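Local coordinates for protein probable thioesterase (Thermus thermophilus, PDB 1Z54) that probably hydrolyses fatty acyl-CoA thioesters, as a hot-dog-fold member of the 4-hydroxybenzoyl-CoA thioesterase family, at residues V75-A80 with L87-R92; V57-T62 with G103-L108; R50-P55 with R117-I122; S3-K8 with E30-D35. All blocks are in the same frame, centred on the assembly; numbering follows the deposited sequence.

Interaction 1: V75-A80 with L87-R92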
loop_
_atom_site.group_PDB
_atom_site.type_symbol
_atom_site.label_atom_id
_atom_site.label_comp_id
_atom_site.label_asym_id
_atom_site.label_seq_id
_atom_site.Cartn_x
_atom_site.Cartn_y
_atom_site.Cartn_z
ATOM N N VAL A 75 9.290 -10.928 -13.576
ATOM C CA VAL A 75 10.373 -10.066 -13.151
ATOM C C VAL A 75 11.664 -10.852 -13.151
ATOM O O VAL A 75 11.823 -11.817 -12.403
ATOM C CB VAL A 75 10.135 -9.507 -11.749
ATOM C CG1 VAL A 75 11.244 -8.526 -11.398
ATOM C CG2 VAL A 75 8.769 -8.827 -11.692
ATOM N N ARG A 76 12.577 -10.434 -14.016
ATOM C CA ARG A 76 13.868 -11.082 -14.147
ATOM C C ARG A 76 14.877 -10.311 -13.317
ATOM O O ARG A 76 15.038 -9.104 -13.490
ATOM C CB ARG A 76 14.281 -11.093 -15.621
ATOM C CG ARG A 76 13.291 -11.846 -16.505
ATOM C CD ARG A 76 13.448 -11.500 -17.983
ATOM N NE ARG A 76 14.783 -11.801 -18.490
ATOM C CZ ARG A 76 15.143 -11.668 -19.767
ATOM N NH1 ARG A 76 16.380 -11.964 -20.149
ATOM N NH2 ARG A 76 14.264 -11.239 -20.664
ATOM N N THR A 77 15.557 -10.994 -12.407
ATOM C CA THR A 77 16.535 -10.304 -11.587
ATOM C C THR A 77 17.882 -10.992 -11.514
ATOM O O THR A 77 17.988 -12.221 -11.522
ATOM C CB THR A 77 16.011 -10.061 -10.139
ATOM O OG1 THR A 77 17.029 -10.395 -9.190
ATOM C CG2 THR A 77 14.777 -10.864 -9.862
ATOM N N ARG A 78 18.922 -10.180 -11.469
ATOM C CA ARG A 78 20.257 -10.718 -11.360
ATOM C C ARG A 78 21.066 -9.794 -10.482
ATOM O O ARG A 78 20.717 -8.625 -10.300
ATOM C CB ARG A 78 20.898 -10.849 -12.744
ATOM C CG ARG A 78 21.346 -9.546 -13.370
ATOM C CD ARG A 78 22.108 -9.831 -14.657
ATOM N NE ARG A 78 23.046 -8.758 -14.973
ATOM C CZ ARG A 78 22.684 -7.547 -15.372
ATOM N NH1 ARG A 78 21.398 -7.250 -15.515
ATOM N NH2 ARG A 78 23.609 -6.629 -15.612
ATOM N N LEU A 79 22.132 -10.331 -9.911
ATOM C CA LEU A 79 23.012 -9.550 -9.066
ATOM C C LEU A 79 24.031 -8.953 -10.025
ATOM O O LEU A 79 24.945 -9.646 -10.481
ATOM C CB LEU A 79 23.695 -10.457 -8.042
ATOM C CG LEU A 79 24.669 -9.822 -7.050
ATOM C CD1 LEU A 79 23.965 -8.731 -6.261
ATOM C CD2 LEU A 79 25.211 -10.901 -6.112
ATOM N N ALA A 80 23.860 -7.672 -10.341
ATOM C CA ALA A 80 24.754 -6.986 -11.268
ATOM C C ALA A 80 26.076 -6.548 -10.638
ATOM O O ALA A 80 27.110 -6.525 -11.300
ATOM C CB ALA A 80 24.038 -5.784 -11.884
ATOM N N LEU A 87 25.566 -4.326 -2.675
ATOM C CA LEU A 87 25.015 -5.174 -3.727
ATOM C C LEU A 87 24.149 -4.318 -4.645
ATOM O O LEU A 87 23.565 -3.322 -4.207
ATOM C CB LEU A 87 24.119 -6.270 -3.151
ATOM C CG LEU A 87 24.405 -6.935 -1.809
ATOM C CD1 LEU A 87 24.155 -5.957 -0.667
ATOM C CD2 LEU A 87 23.485 -8.137 -1.668
ATOM N N LEU A 88 24.055 -4.718 -5.910
ATOM C CA LEU A 88 23.233 -3.997 -6.876
ATOM C C LEU A 88 22.469 -4.988 -7.736
ATOM O O LEU A 88 23.070 -5.746 -8.499
ATOM C CB LEU A 88 24.100 -3.106 -7.782
ATOM C CG LEU A 88 23.408 -2.189 -8.814
ATOM C CD1 LEU A 88 22.628 -3.006 -9.830
ATOM C CD2 LEU A 88 22.481 -1.221 -8.111
ATOM N N PHE A 89 21.144 -4.976 -7.613
ATOM C CA PHE A 89 20.302 -5.855 -8.405
ATOM C C PHE A 89 19.742 -5.077 -9.578
ATOM O O PHE A 89 19.462 -3.881 -9.473
ATOM C CB PHE A 89 19.122 -6.405 -7.588
ATOM C CG PHE A 89 19.523 -7.320 -6.477
ATOM C CD1 PHE A 89 19.984 -6.812 -5.274
ATOM C CD2 PHE A 89 19.464 -8.704 -6.646
ATOM C CE1 PHE A 89 20.384 -7.664 -4.250
ATOM C CE2 PHE A 89 19.859 -9.566 -5.633
ATOM C CZ PHE A 89 20.322 -9.047 -4.431
ATOM N N ARG A 90 19.585 -5.763 -10.701
ATOM C CA ARG A 90 19.019 -5.155 -11.888
ATOM C C ARG A 90 17.821 -5.997 -12.277
ATOM O O ARG A 90 17.860 -7.220 -12.174
ATOM C CB ARG A 90 20.047 -5.099 -13.014
ATOM C CG ARG A 90 21.014 -3.945 -12.871
ATOM C CD ARG A 90 21.670 -3.630 -14.195
ATOM N NE ARG A 90 22.149 -2.253 -14.244
ATOM C CZ ARG A 90 21.365 -1.179 -14.155
ATOM N NH1 ARG A 90 21.896 0.034 -14.210
ATOM N NH2 ARG A 90 20.053 -1.317 -14.012
ATOM N N TYR A 91 16.749 -5.345 -12.711
ATOM C CA TYR A 91 15.542 -6.078 -13.054
ATOM C C TYR A 91 14.890 -5.684 -14.360
ATOM O O TYR A 91 15.031 -4.558 -14.832
ATOM C CB TYR A 91 14.478 -5.897 -11.969
ATOM C CG TYR A 91 14.968 -5.896 -10.546
ATOM C CD1 TYR A 91 15.692 -4.817 -10.028
ATOM C CD2 TYR A 91 14.634 -6.939 -9.685
ATOM C CE1 TYR A 91 16.062 -4.776 -8.676
ATOM C CE2 TYR A 91 14.994 -6.908 -8.343
ATOM C CZ TYR A 91 15.704 -5.826 -7.842
ATOM O OH TYR A 91 16.036 -5.799 -6.506
ATOM N N ARG A 92 14.142 -6.632 -14.914
ATOM C CA ARG A 92 13.375 -6.414 -16.130
ATOM C C ARG A 92 11.985 -6.947 -15.835
ATOM O O ARG A 92 11.824 -8.108 -15.444
ATOM C CB ARG A 92 13.981 -7.159 -17.323
ATOM C CG ARG A 92 15.239 -6.502 -17.873
ATOM C CD ARG A 92 15.842 -7.251 -19.059
ATOM N NE ARG A 92 15.189 -6.935 -20.327
ATOM C CZ ARG A 92 14.086 -7.524 -20.772
ATOM N NH1 ARG A 92 13.504 -8.475 -20.055
ATOM N NH2 ARG A 92 13.562 -7.156 -21.936
#

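Interaction 2: V57-T62 with G103-L108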
loop_
_atom_site.group_PDB
_atom_site.type_symbol
_atom_site.label_atom_id
_atom_site.label_comp_id
_atom_site.label_asym_id
_atom_site.label_seq_id
_atom_site.Cartn_x
_atom_site.Cartn_y
_atom_site.Cartn_z
ATOM N N VAL A 57 19.454 1.614 -0.668
ATOM C CA VAL A 57 20.046 2.945 -0.576
ATOM C C VAL A 57 19.725 3.740 -1.830
ATOM O O VAL A 57 19.810 4.960 -1.839
ATOM C CB VAL A 57 21.570 2.892 -0.360
ATOM C CG1 VAL A 57 21.864 2.322 1.010
ATOM C CG2 VAL A 57 22.228 2.063 -1.443
ATOM N N GLU A 58 19.360 3.039 -2.899
ATOM C CA GLU A 58 18.976 3.723 -4.131
ATOM C C GLU A 58 18.064 2.873 -4.999
ATOM O O GLU A 58 18.255 1.667 -5.132
ATOM C CB GLU A 58 20.193 4.146 -4.957
ATOM C CG GLU A 58 19.790 5.004 -6.153
ATOM C CD GLU A 58 20.943 5.320 -7.076
ATOM O OE1 GLU A 58 20.716 6.041 -8.074
ATOM O OE2 GLU A 58 22.069 4.847 -6.807
ATOM N N LEU A 59 17.071 3.523 -5.590
ATOM C CA LEU A 59 16.112 2.848 -6.454
ATOM C C LEU A 59 16.034 3.602 -7.774
ATOM O O LEU A 59 16.184 4.826 -7.816
ATOM C CB LEU A 59 14.728 2.824 -5.793
ATOM C CG LEU A 59 13.525 2.443 -6.665
ATOM C CD1 LEU A 59 13.605 0.970 -7.052
ATOM C CD2 LEU A 59 12.230 2.716 -5.896
ATOM N N GLY A 60 15.808 2.864 -8.851
ATOM C CA GLY A 60 15.695 3.478 -10.157
ATOM C C GLY A 60 14.750 2.659 -11.005
ATOM O O GLY A 60 14.897 1.442 -11.100
ATOM N N LEU A 61 13.772 3.318 -11.614
ATOM C CA LEU A 61 12.810 2.624 -12.449
ATOM C C LEU A 61 12.440 3.405 -13.691
ATOM O O LEU A 61 12.191 4.611 -13.633
ATOM C CB LEU A 61 11.535 2.308 -11.656
ATOM C CG LEU A 61 11.474 0.956 -10.939
ATOM C CD1 LEU A 61 10.496 1.032 -9.785
ATOM C CD2 LEU A 61 11.067 -0.141 -11.927
ATOM N N THR A 62 12.407 2.702 -14.818
ATOM C CA THR A 62 12.024 3.308 -16.085
ATOM C C THR A 62 10.818 2.522 -16.566
ATOM O O THR A 62 10.894 1.312 -16.781
ATOM C CB THR A 62 13.160 3.233 -17.123
ATOM O OG1 THR A 62 14.283 3.977 -16.639
ATOM C CG2 THR A 62 12.708 3.811 -18.467
ATOM N N GLY A 103 14.631 -1.646 -13.999
ATOM C CA GLY A 103 15.193 -0.868 -12.913
ATOM C C GLY A 103 16.292 -1.561 -12.141
ATOM O O GLY A 103 16.828 -2.603 -12.555
ATOM N N PHE A 104 16.626 -0.971 -11.000
ATOM C CA PHE A 104 17.677 -1.507 -10.161
ATOM C C PHE A 104 17.508 -1.035 -8.726
ATOM O O PHE A 104 16.805 -0.064 -8.451
ATOM C CB PHE A 104 19.039 -1.033 -10.688
ATOM C CG PHE A 104 19.298 0.430 -10.447
ATOM C CD1 PHE A 104 19.878 0.861 -9.259
ATOM C CD2 PHE A 104 18.906 1.384 -11.386
ATOM C CE1 PHE A 104 20.058 2.226 -9.004
ATOM C CE2 PHE A 104 19.080 2.751 -11.145
ATOM C CZ PHE A 104 19.657 3.176 -9.950
ATOM N N THR A 105 18.158 -1.739 -7.815
ATOM C CA THR A 105 18.135 -1.368 -6.418
ATOM C C THR A 105 19.540 -1.573 -5.894
ATOM O O THR A 105 20.132 -2.650 -6.045
ATOM C CB THR A 105 17.158 -2.225 -5.582
ATOM O OG1 THR A 105 17.422 -3.611 -5.809
ATOM C CG2 THR A 105 15.712 -1.902 -5.939
ATOM N N ARG A 106 20.078 -0.515 -5.310
ATOM C CA ARG A 106 21.408 -0.542 -4.735
ATOM C C ARG A 106 21.204 -0.785 -3.247
ATOM O O ARG A 106 20.344 -0.163 -2.625
ATOM C CB ARG A 106 22.092 0.808 -4.961
ATOM C CG ARG A 106 23.535 0.873 -4.530
ATOM C CD ARG A 106 24.425 1.035 -5.747
ATOM N NE ARG A 106 24.017 2.177 -6.565
ATOM C CZ ARG A 106 24.464 2.404 -7.798
ATOM N NH1 ARG A 106 24.044 3.466 -8.476
ATOM N NH2 ARG A 106 25.334 1.567 -8.355
ATOM N N HIS A 107 21.983 -1.695 -2.675
ATOM C CA HIS A 107 21.857 -1.992 -1.255
ATOM C C HIS A 107 23.182 -1.920 -0.516
ATOM O O HIS A 107 24.253 -2.083 -1.097
ATOM C CB HIS A 107 21.315 -3.408 -1.035
ATOM C CG HIS A 107 19.967 -3.659 -1.629
ATOM N ND1 HIS A 107 19.765 -3.809 -2.984
ATOM C CD2 HIS A 107 18.759 -3.844 -1.044
ATOM C CE1 HIS A 107 18.491 -4.080 -3.209
ATOM N NE2 HIS A 107 17.859 -4.108 -2.048
ATOM N N LEU A 108 23.093 -1.669 0.782
ATOM C CA LEU A 108 24.257 -1.676 1.646
ATOM C C LEU A 108 23.910 -2.853 2.544
ATOM O O LEU A 108 22.786 -3.367 2.483
ATOM C CB LEU A 108 24.359 -0.395 2.481
ATOM C CG LEU A 108 24.973 0.835 1.810
ATOM C CD1 LEU A 108 25.043 1.960 2.838
ATOM C CD2 LEU A 108 26.374 0.520 1.276
#

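Interaction 3: R50-P55 with R117-I122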
loop_
_atom_site.group_PDB
_atom_site.type_symbol
_atom_site.label_atom_id
_atom_site.label_comp_id
_atom_site.label_asym_id
_atom_site.label_seq_id
_atom_site.Cartn_x
_atom_site.Cartn_y
_atom_site.Cartn_z
ATOM N N ARG A 50 19.181 -13.242 11.647
ATOM C CA ARG A 50 20.558 -13.325 12.122
ATOM C C ARG A 50 21.060 -11.911 12.369
ATOM O O ARG A 50 22.240 -11.698 12.651
ATOM C CB ARG A 50 21.453 -13.981 11.069
ATOM C CG ARG A 50 21.166 -15.439 10.802
ATOM C CD ARG A 50 21.831 -15.895 9.500
ATOM N NE ARG A 50 23.215 -15.437 9.397
ATOM C CZ ARG A 50 24.070 -15.834 8.458
ATOM N NH1 ARG A 50 25.309 -15.360 8.444
ATOM N NH2 ARG A 50 23.688 -16.709 7.536
ATOM N N GLY A 51 20.155 -10.945 12.251
ATOM C CA GLY A 51 20.531 -9.558 12.440
ATOM C C GLY A 51 21.299 -9.023 11.241
ATOM O O GLY A 51 22.194 -8.193 11.392
ATOM N N VAL A 52 20.958 -9.503 10.049
ATOM C CA VAL A 52 21.619 -9.062 8.823
ATOM C C VAL A 52 20.565 -8.456 7.897
ATOM O O VAL A 52 19.527 -9.060 7.660
ATOM C CB VAL A 52 22.309 -10.243 8.105
ATOM C CG1 VAL A 52 23.123 -9.732 6.928
ATOM C CG2 VAL A 52 23.207 -10.999 9.088
ATOM N N PHE A 53 20.841 -7.270 7.365
ATOM C CA PHE A 53 19.876 -6.602 6.494
ATOM C C PHE A 53 20.487 -6.067 5.203
ATOM O O PHE A 53 21.673 -5.750 5.145
ATOM C CB PHE A 53 19.228 -5.435 7.250
ATOM C CG PHE A 53 18.770 -5.793 8.636
ATOM C CD1 PHE A 53 17.528 -6.378 8.846
ATOM C CD2 PHE A 53 19.603 -5.575 9.729
ATOM C CE1 PHE A 53 17.113 -6.746 10.130
ATOM C CE2 PHE A 53 19.203 -5.938 11.013
ATOM C CZ PHE A 53 17.952 -6.526 11.216
ATOM N N PHE A 54 19.654 -5.965 4.175
ATOM C CA PHE A 54 20.065 -5.433 2.883
ATOM C C PHE A 54 19.178 -4.240 2.577
ATOM O O PHE A 54 18.386 -4.274 1.642
ATOM C CB PHE A 54 19.884 -6.478 1.782
ATOM C CG PHE A 54 20.833 -7.636 1.880
ATOM C CD1 PHE A 54 20.438 -8.907 1.485
ATOM C CD2 PHE A 54 22.124 -7.459 2.363
ATOM C CE1 PHE A 54 21.310 -9.983 1.570
ATOM C CE2 PHE A 54 23.001 -8.533 2.451
ATOM C CZ PHE A 54 22.592 -9.796 2.055
ATOM N N PRO A 55 19.283 -3.170 3.376
ATOM C CA PRO A 55 18.444 -1.998 3.115
ATOM C C PRO A 55 18.745 -1.353 1.759
ATOM O O PRO A 55 19.880 -1.409 1.259
ATOM C CB PRO A 55 18.769 -1.077 4.292
ATOM C CG PRO A 55 20.193 -1.413 4.587
ATOM C CD PRO A 55 20.189 -2.925 4.512
ATOM N N ARG A 117 30.470 -5.068 6.439
ATOM C CA ARG A 117 30.731 -5.987 5.343
ATOM C C ARG A 117 29.710 -7.116 5.402
ATOM O O ARG A 117 29.199 -7.451 6.473
ATOM C CB ARG A 117 32.135 -6.590 5.453
ATOM C CG ARG A 117 33.270 -5.589 5.616
ATOM C CD ARG A 117 34.616 -6.301 5.547
ATOM N NE ARG A 117 34.615 -7.547 6.315
ATOM C CZ ARG A 117 34.453 -7.624 7.633
ATOM N NH1 ARG A 117 34.279 -6.525 8.356
ATOM N NH2 ARG A 117 34.459 -8.806 8.234
ATOM N N ILE A 118 29.409 -7.694 4.247
ATOM C CA ILE A 118 28.472 -8.808 4.172
ATOM C C ILE A 118 29.139 -10.022 4.825
ATOM O O ILE A 118 30.253 -10.387 4.458
ATOM C CB ILE A 118 28.153 -9.155 2.708
ATOM C CG1 ILE A 118 27.473 -7.962 2.034
ATOM C CG2 ILE A 118 27.301 -10.407 2.642
ATOM C CD1 ILE A 118 27.281 -8.119 0.548
ATOM N N PRO A 119 28.475 -10.649 5.810
ATOM C CA PRO A 119 29.076 -11.820 6.459
ATOM C C PRO A 119 29.572 -12.857 5.444
ATOM O O PRO A 119 28.944 -13.080 4.411
ATOM C CB PRO A 119 27.949 -12.344 7.363
ATOM C CG PRO A 119 26.693 -11.712 6.802
ATOM C CD PRO A 119 27.156 -10.347 6.387
ATOM N N GLU A 120 30.702 -13.483 5.761
ATOM C CA GLU A 120 31.339 -14.472 4.894
ATOM C C GLU A 120 30.457 -15.501 4.201
ATOM O O GLU A 120 30.493 -15.623 2.978
ATOM C CB GLU A 120 32.435 -15.201 5.666
ATOM C CG GLU A 120 33.580 -14.304 6.086
ATOM C CD GLU A 120 34.155 -13.522 4.920
ATOM O OE1 GLU A 120 34.362 -14.130 3.843
ATOM O OE2 GLU A 120 34.403 -12.306 5.082
ATOM N N ASP A 121 29.673 -16.250 4.967
ATOM C CA ASP A 121 28.826 -17.274 4.369
ATOM C C ASP A 121 27.837 -16.721 3.347
ATOM O O ASP A 121 27.532 -17.384 2.356
ATOM C CB ASP A 121 28.069 -18.056 5.449
ATOM C CG ASP A 121 27.027 -17.215 6.162
ATOM O OD1 ASP A 121 26.058 -17.802 6.689
ATOM O OD2 ASP A 121 27.181 -15.977 6.212
ATOM N N ILE A 122 27.334 -15.513 3.578
ATOM C CA ILE A 122 26.393 -14.907 2.643
ATOM C C ILE A 122 27.148 -14.360 1.429
ATOM O O ILE A 122 26.670 -14.437 0.285
ATOM C CB ILE A 122 25.610 -13.755 3.309
ATOM C CG1 ILE A 122 24.731 -14.316 4.433
ATOM C CG2 ILE A 122 24.773 -13.018 2.266
ATOM C CD1 ILE A 122 23.995 -13.244 5.252
#

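Interaction 4: S3-K8 with E30-D35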
loop_
_atom_site.group_PDB
_atom_site.type_symbol
_atom_site.label_atom_id
_atom_site.label_comp_id
_atom_site.label_asym_id
_atom_site.label_seq_id
_atom_site.Cartn_x
_atom_site.Cartn_y
_atom_site.Cartn_z
ATOM N N SER A 3 17.149 -15.262 -12.385
ATOM C CA SER A 3 15.921 -15.831 -11.830
ATOM C C SER A 3 14.708 -15.064 -12.340
ATOM O O SER A 3 14.796 -13.879 -12.652
ATOM C CB SER A 3 15.940 -15.777 -10.301
ATOM O OG SER A 3 15.659 -14.466 -9.828
ATOM N N VAL A 4 13.572 -15.744 -12.425
ATOM C CA VAL A 4 12.349 -15.109 -12.890
ATOM C C VAL A 4 11.228 -15.285 -11.871
ATOM O O VAL A 4 10.968 -16.390 -11.398
ATOM C CB VAL A 4 11.894 -15.691 -14.242
ATOM C CG1 VAL A 4 10.645 -14.966 -14.725
ATOM C CG2 VAL A 4 13.015 -15.561 -15.261
ATOM N N THR A 5 10.566 -14.186 -11.539
ATOM C CA THR A 5 9.481 -14.215 -10.572
ATOM C C THR A 5 8.177 -13.805 -11.230
ATOM O O THR A 5 8.059 -12.695 -11.746
ATOM C CB THR A 5 9.753 -13.242 -9.408
ATOM O OG1 THR A 5 11.045 -13.512 -8.853
ATOM C CG2 THR A 5 8.690 -13.395 -8.322
ATOM N N ARG A 6 7.196 -14.700 -11.213
ATOM C CA ARG A 6 5.899 -14.392 -11.799
ATOM C C ARG A 6 5.019 -13.702 -10.752
ATOM O O ARG A 6 4.917 -14.157 -9.613
ATOM C CB ARG A 6 5.224 -15.672 -12.306
ATOM C CG ARG A 6 5.925 -16.293 -13.509
ATOM C CD ARG A 6 5.225 -17.559 -13.982
ATOM N NE ARG A 6 3.837 -17.298 -14.350
ATOM C CZ ARG A 6 3.016 -18.203 -14.876
ATOM N NH1 ARG A 6 1.766 -17.867 -15.177
ATOM N NH2 ARG A 6 3.440 -19.445 -15.102
ATOM N N ILE A 7 4.393 -12.597 -11.140
ATOM C CA ILE A 7 3.542 -11.854 -10.218
ATOM C C ILE A 7 2.201 -11.516 -10.849
ATOM O O ILE A 7 2.137 -10.821 -11.864
ATOM C CB ILE A 7 4.233 -10.540 -9.764
ATOM C CG1 ILE A 7 5.481 -10.863 -8.938
ATOM C CG2 ILE A 7 3.271 -9.689 -8.949
ATOM C CD1 ILE A 7 6.246 -9.631 -8.459
ATOM N N LYS A 8 1.127 -12.022 -10.252
ATOM C CA LYS A 8 -0.214 -11.737 -10.746
ATOM C C LYS A 8 -0.639 -10.372 -10.200
ATOM O O LYS A 8 -0.687 -10.171 -8.986
ATOM C CB LYS A 8 -1.187 -12.812 -10.272
ATOM C CG LYS A 8 -2.613 -12.641 -10.769
ATOM C CD LYS A 8 -3.466 -13.829 -10.343
ATOM C CE LYS A 8 -4.924 -13.649 -10.707
ATOM N NZ LYS A 8 -5.713 -14.902 -10.462
ATOM N N GLU A 30 10.996 -5.919 -5.083
ATOM C CA GLU A 30 11.340 -6.503 -3.795
ATOM C C GLU A 30 10.944 -7.979 -3.761
ATOM O O GLU A 30 11.708 -8.820 -3.303
ATOM C CB GLU A 30 10.643 -5.738 -2.662
ATOM C CG GLU A 30 10.860 -6.331 -1.258
ATOM C CD GLU A 30 10.158 -5.521 -0.164
ATOM O OE1 GLU A 30 10.841 -4.790 0.589
ATOM O OE2 GLU A 30 8.914 -5.607 -0.071
ATOM N N ALA A 31 9.750 -8.287 -4.250
ATOM C CA ALA A 31 9.286 -9.669 -4.269
ATOM C C ALA A 31 10.252 -10.529 -5.087
ATOM O O ALA A 31 10.616 -11.629 -4.665
ATOM C CB ALA A 31 7.879 -9.742 -4.859
ATOM N N ALA A 32 10.673 -10.013 -6.244
ATOM C CA ALA A 32 11.597 -10.723 -7.126
ATOM C C ALA A 32 12.955 -10.873 -6.457
ATOM O O ALA A 32 13.571 -11.938 -6.516
ATOM C CB ALA A 32 11.748 -9.973 -8.443
ATOM N N ARG A 33 13.424 -9.798 -5.827
ATOM C CA ARG A 33 14.704 -9.830 -5.127
ATOM C C ARG A 33 14.659 -10.907 -4.026
ATOM O O ARG A 33 15.579 -11.723 -3.886
ATOM C CB ARG A 33 14.997 -8.446 -4.519
ATOM C CG ARG A 33 16.269 -8.387 -3.682
ATOM C CD ARG A 33 16.679 -6.960 -3.277
ATOM N NE ARG A 33 15.722 -6.237 -2.426
ATOM C CZ ARG A 33 14.797 -5.389 -2.877
ATOM N NH1 ARG A 33 14.682 -5.149 -4.177
ATOM N NH2 ARG A 33 14.006 -4.744 -2.026
ATOM N N VAL A 34 13.572 -10.909 -3.259
ATOM C CA VAL A 34 13.382 -11.866 -2.177
ATOM C C VAL A 34 13.358 -13.316 -2.696
ATOM O O VAL A 34 13.921 -14.228 -2.081
ATOM C CB VAL A 34 12.064 -11.547 -1.419
ATOM C CG1 VAL A 34 11.589 -12.761 -0.649
ATOM C CG2 VAL A 34 12.286 -10.357 -0.481
ATOM N N ASP A 35 12.691 -13.516 -3.824
ATOM C CA ASP A 35 12.588 -14.831 -4.442
ATOM C C ASP A 35 13.988 -15.269 -4.905
ATOM O O ASP A 35 14.386 -16.421 -4.726
ATOM C CB ASP A 35 11.611 -14.748 -5.620
ATOM C CG ASP A 35 11.337 -16.097 -6.264
ATOM O OD1 ASP A 35 11.212 -17.103 -5.539
ATOM O OD2 ASP A 35 11.225 -16.142 -7.503
#

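Interaction 1: V75-A80 with L87-R92
Leu-79 swings CG anti to its own backbone N (chi1 -180°), while the ring of Phe-89 leaves its backbone with CG anti to the carbonyl carbon (chi1 -66°). The register of this antiparallel beta hairpin in the hot-dog sheet puts both residues on one face, and the torsions bring Leu-79 CD1 over the Phe-89 ring. The methyl lies 4.2 Å from the ring centroid, as a CH-pi contact. One residue pair further along this face, Thr-77 and Tyr-91 run side by side, and Thr-77 CB comes within 3.4 Å of Tyr-91 CD2. Thr-77 OG1 is buried with no polar partner in the model, near the edge of the Phe-89 ring. Tyr-91 OH is held by Thr-105 and Arg-33. Helix 24-39 packs on this face through Ala-32, Phe-36 and Leu-29.

The backbones are tied by two hydrogen-bonded pairs, Arg-76 with Arg-92 and Arg-78 with Arg-90. Ala-80 N adds a bond to Leu-88 O at 2.8 Å. The opposite face carries the four arginines. Arg-78 and Arg-90 extend alongside each other, with guanidinium planes 19° apart, and are exposed to solvent. Arg-76 and Arg-92 also lie side by side. Both make salt bridges to Glu-94 OE2, which probably offsets their like charge. Arg-76 NH2 and Arg-92 NH1, two donors that cannot bond to each other, lie 2.9 Å apart.

Interaction 2: V57-T62 with G103-L108
Glu-58 and Arg-106 stand side by side on one face of two antiparallel strands of the hot-dog sheet. Glu-58 CB starts the contact 3.8 Å from Arg-106 CB. With CG anti to the backbone N (chi1 -173°) and an extended chain beyond it, the side chain rises past the neighbouring phenylalanine. Glu-58 CG lies 4.0 Å from Phe-104 CE1. Glu-58 CD sits at the ring edge, with the carboxylate plane nearly perpendicular to the ring. Glu-58 OE1 is 3.6 Å from Phe-104 CZ. Glu-58 OE2 takes the salt bridge: Arg-106 NH1 reaches it at 2.9 Å on the syn side, tilted 33° out of the carboxylate plane, and Arg-106 NE adds a weak second bond. Were Glu-58 an alanine, Arg-106 would probably be left with a long, weak pairing to Glu-81 and turn more freely.

Gly-60 lies under one face of the Phe-104 ring, where a beta carbon would clash with CE2. At Val-57, where the chain turns a corner, Val-57 and Glu-58 both face Arg-106 in a classic beta bulge. Val-57 N bonds to Arg-106 O at 2.8 Å, and the Glu-58 N bond to that oxygen is weak. Strand 52-63 also pairs antiparallel with a strand of the second subunit, so the sheet continues across the interface. The ion pair and the aromatic edge share one carboxylate, which should restrain its rotation beside the subunit boundary.

Interaction 3: R50-P55 with R117-I122
Arg-50 grips Asp-121 end-on, with NH1 and NH2 each reaching a different carboxylate oxygen. Arg-50 NH2 meets the syn lone pair of Asp-121 OD1 at 2.7 Å. Arg-50 NH1 meets Asp-121 OD2 at 3.0 Å in a nearly straight bond (171°), and makes a weak extra bond to OD1. The two planes are 44° apart, so the fork is twisted rather than flat. Over one face of the guanidinium lies Ile-122 CD1, 4.0 Å from Arg-50 NH1.

Ile-122 CD1 also touches Val-52 CG1 at 4.0 Å. Val-52 CG1 packs on Pro-119 CG as well, 4.1 Å away. The other branch of Ile-122, CG2, lies 3.9 Å from Phe-54 CZ, at the ring edge.

Further out, backbone features probably help to place these groups. Gly-51, with positive phi, is the C-prime residue of a Schellman motif that ends helix 44-48, and it leads the chain from Arg-50 into strand 52-63. Pro-119 is the N-cap of helix 120-129. Asp-121 stands in the first turn, with CG between its backbone N and carbonyl carbon (chi1 68°), and OD2 weakly accepts Ile-122 N. Val-47 and Leu-42 also border Ile-122. The contact thus joins the C-terminal helix to the start of strand 52-63. An acid at a helix N-terminus, paired with an arginine, would probably be stabilised as the anion.

Interaction 4: S3-K8 with E30-D35
Strand 3-8 and the 30-35 part of helix 24-39 pack with axes 8.1 Å apart at 134°, and Thr-5 and Ala-32 are the nearest residues by CA, 5.3 Å apart. This is helix-on-sheet packing of the hot-dog fold, with the outermost strand of this chain's sheet against the central helix. Thr-5 places OG1 beside its backbone N and anti to the carbonyl carbon (chi1 -53°), facing the helix. Thr-5 OG1 donates a hydrogen bond at 3.0 Å to the anti lone pair of Asp-35 OD2. Thr-5 OG1 also lies 3.3 Å from Ala-32 CA. The small side chain of Ala-32 probably permits this close approach. A valine replacing Thr-5 would keep the bulk, but would probably leave Asp-35 OD2 without this donor. Arg-39 adds a long, weak ion pair to Asp-35 OD2. The assembly also uses this region: Lys-8 reaches into the third subunit, where its charge is paired with that copy's aspartate. Ile-7 CD1 reaches Ala-31 CB, one helical turn before Asp-35, at 4.0 Å.

How the interactions relate
All four contacts belong to one sheet and the elements packed on it. Interactions 1 and 2 are neighbours, with centres 9 Å apart; interactions 3 and 4 lie about 20 Å apart by centres and do not touch. Tyr-91 of interaction 1 joins three of them: its OH is 2.7 Å from Thr-105 OG1 of interaction 2 and 2.8 Å from Arg-33 NH1 of interaction 4. Leu-87 packs on both Ile-118 and Phe-54 of interaction 3. Glycerol is hydrogen-bonded by Glu-30 and Arg-33, and by the Phe-54 carbonyl; glycerol also lies about 4 Å from the His-107 side chain. It probably came from the crystallisation liquor, but these sites are consistent with a pocket bordered by interactions 2, 3 and 4.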